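Local structure of translation initiation factor eIF2B subunit gamma (Schizosaccharomyces pombe, 5B04) at residues H241-K246 and S260-D265. The protein forms part of the eIF2B complex, which catalyses the exchange of GDP for GTP on the gamma subunit of translation initiation factor eIF2. The protein carries 3 engineered substitutions. Sequence-based numbering, arbitrary orientation.
Sequences HIFVFK and SSIRGD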
loop_
_atom_site.group_PDB
_atom_site.type_symbol
_atom_site.label_atom_id
_atom_site.label_comp_id
_atom_site.label_asym_id
_atom_site.label_seq_id
_atom_site.Cartn_x
_atom_site.Cartn_y
_atom_site.Cartn_z
ATOM N N HIS E 241 23.351 36.932 -45.748
ATOM C CA HIS E 241 23.026 36.372 -47.059
ATOM C C HIS E 241 22.932 34.851 -47.041
ATOM O O HIS E 241 23.276 34.185 -48.019
ATOM C CB HIS E 241 24.043 36.815 -48.111
ATOM C CG HIS E 241 23.502 36.833 -49.507
ATOM N ND1 HIS E 241 23.552 35.735 -50.339
ATOM C CD2 HIS E 241 22.903 37.818 -50.218
ATOM C CE1 HIS E 241 23.005 36.043 -51.502
ATOM N NE2 HIS E 241 22.604 37.301 -51.454
ATOM N N ILE E 242 22.476 34.305 -45.920
ATOM C CA ILE E 242 22.132 32.895 -45.852
ATOM C C ILE E 242 20.630 32.764 -46.009
ATOM O O ILE E 242 19.866 33.286 -45.198
ATOM C CB ILE E 242 22.548 32.244 -44.528
ATOM C CG1 ILE E 242 23.970 32.636 -44.139
ATOM C CG2 ILE E 242 22.401 30.730 -44.612
ATOM C CD1 ILE E 242 24.306 32.228 -42.728
ATOM N N PHE E 243 20.206 32.073 -47.058
ATOM C CA PHE E 243 18.787 31.896 -47.311
ATOM C C PHE E 243 18.471 30.448 -47.630
ATOM O O PHE E 243 19.309 29.720 -48.159
ATOM C CB PHE E 243 18.329 32.799 -48.457
ATOM C CG PHE E 243 18.561 34.256 -48.206
ATOM C CD1 PHE E 243 17.599 35.024 -47.573
ATOM C CD2 PHE E 243 19.742 34.857 -48.597
ATOM C CE1 PHE E 243 17.812 36.362 -47.338
ATOM C CE2 PHE E 243 19.953 36.195 -48.367
ATOM C CZ PHE E 243 18.994 36.943 -47.723
ATOM N N VAL E 244 17.258 30.034 -47.291
ATOM C CA VAL E 244 16.753 28.733 -47.694
ATOM C C VAL E 244 15.266 28.869 -47.987
ATOM O O VAL E 244 14.495 29.351 -47.156
ATOM C CB VAL E 244 17.011 27.652 -46.623
ATOM C CG1 VAL E 244 16.648 28.162 -45.236
ATOM C CG2 VAL E 244 16.254 26.375 -46.961
ATOM N N PHE E 245 14.870 28.464 -49.187
ATOM C CA PHE E 245 13.511 28.692 -49.652
ATOM C C PHE E 245 12.756 27.399 -49.916
ATOM O O PHE E 245 13.358 26.354 -50.163
ATOM C CB PHE E 245 13.521 29.528 -50.933
ATOM C CG PHE E 245 14.184 30.867 -50.790
ATOM C CD1 PHE E 245 13.458 31.975 -50.394
ATOM C CD2 PHE E 245 15.531 31.023 -51.071
ATOM C CE1 PHE E 245 14.061 33.210 -50.267
ATOM C CE2 PHE E 245 16.137 32.255 -50.952
ATOM C CZ PHE E 245 15.404 33.350 -50.546
ATOM N N LYS E 246 11.430 27.482 -49.862
ATOM C CA LYS E 246 10.581 26.439 -50.416
ATOM C C LYS E 246 10.840 26.382 -51.916
ATOM O O LYS E 246 11.279 27.370 -52.504
ATOM C CB LYS E 246 9.105 26.719 -50.129
ATOM C CG LYS E 246 8.636 26.331 -48.737
ATOM C CD LYS E 246 8.179 24.882 -48.695
ATOM C CE LYS E 246 7.442 24.572 -47.402
ATOM N NZ LYS E 246 6.891 23.188 -47.393
ATOM N N SER E 260 14.738 42.121 -57.368
ATOM C CA SER E 260 16.127 42.430 -57.132
ATOM C C SER E 260 16.777 41.681 -55.985
ATOM O O SER E 260 16.354 41.780 -54.848
ATOM C CB SER E 260 16.182 43.897 -56.757
ATOM O OG SER E 260 15.166 44.181 -55.812
ATOM N N SER E 261 17.833 40.942 -56.269
ATOM C CA SER E 261 18.974 40.787 -55.387
ATOM C C SER E 261 18.809 39.831 -54.234
ATOM O O SER E 261 19.761 39.581 -53.503
ATOM C CB SER E 261 19.307 42.123 -54.750
ATOM O OG SER E 261 18.275 42.452 -53.847
ATOM N N ILE E 262 17.600 39.340 -54.030
ATOM C CA ILE E 262 17.336 38.413 -52.944
ATOM C C ILE E 262 17.224 39.201 -51.661
ATOM O O ILE E 262 16.810 38.668 -50.658
ATOM C CB ILE E 262 18.431 37.334 -52.805
ATOM C CG1 ILE E 262 18.370 36.378 -53.994
ATOM C CG2 ILE E 262 18.306 36.575 -51.489
ATOM C CD1 ILE E 262 19.007 35.023 -53.772
ATOM N N ARG E 263 17.636 40.450 -51.691
ATOM C CA ARG E 263 17.280 41.330 -50.613
ATOM C C ARG E 263 16.244 42.295 -51.132
ATOM O O ARG E 263 15.538 42.904 -50.356
ATOM C CB ARG E 263 18.487 42.067 -50.061
ATOM C CG ARG E 263 19.731 41.212 -49.922
ATOM C CD ARG E 263 20.982 42.039 -50.177
ATOM N NE ARG E 263 21.577 41.744 -51.478
ATOM C CZ ARG E 263 22.673 42.326 -51.950
ATOM N NH1 ARG E 263 23.299 43.244 -51.226
ATOM N NH2 ARG E 263 23.142 41.987 -53.144
ATOM N N GLY E 264 16.168 42.464 -52.444
ATOM C CA GLY E 264 15.014 43.101 -53.038
ATOM C C GLY E 264 13.899 42.077 -52.972
ATOM O O GLY E 264 12.777 42.385 -52.642
ATOM N N ASP E 265 14.232 40.836 -53.282
ATOM C CA ASP E 265 13.263 39.744 -53.236
ATOM C C ASP E 265 12.528 39.577 -51.890
ATOM O O ASP E 265 11.337 39.355 -51.756
ATOM C CB ASP E 265 13.826 38.467 -53.926
ATOM C CG ASP E 265 12.822 37.319 -54.021
ATOM O OD1 ASP E 265 11.834 37.514 -54.731
ATOM O OD2 ASP E 265 13.039 36.244 -53.435
#
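The I262 side chain meets F243 through a single methyl: its CG2 lies 3.7 Å from the centroid of the F243 ring and only 17° off the ring normal, which defines a CH-pi contact over the face. Traced outward, the I262 side chain leaves CB, which points toward strand 230-245, and divides. The CG2 branch runs anti to the backbone N and makes the contact, nearest F243 CE2 at 3.6 Å, slightly off-centre toward the rim. CG1 stands beside the backbone N, chi1 -69°, and carries CD1; neither atom comes within 4.2 Å of the strand segment. The same methyl also reaches the edge of the F245 ring, with CG2 4.4 Å from F245 CZ, and thus spans two aromatic residues whose side chains leave the same side of the strand. From the backbone, the I262 carbonyl O comes to 4.0 Å from F243 CZ.

F243 is placed for this by a CG anti to its own carbonyl carbon, chi1 -59°. Its CE2 also lies over one face of the H241 ring, while H241 CG sits in the plane of the F243 ring, an edge-on approach. Replacing F243 by an alanine would probably leave I262 CG2 without its aromatic face and open a gap beside H241. At the margin the H241 ring edge faces R263, with CD2 4.3 Å from R263 NE, a loose contact.

Within the nucleotidyl transferase-like domain, the contact lays the loop 260-265 against strand 230-245, which pairs antiparallel with strands 142-147 and 170-176; I262 additionally touches C145 of the former and S128 and L132 of helix 128-134.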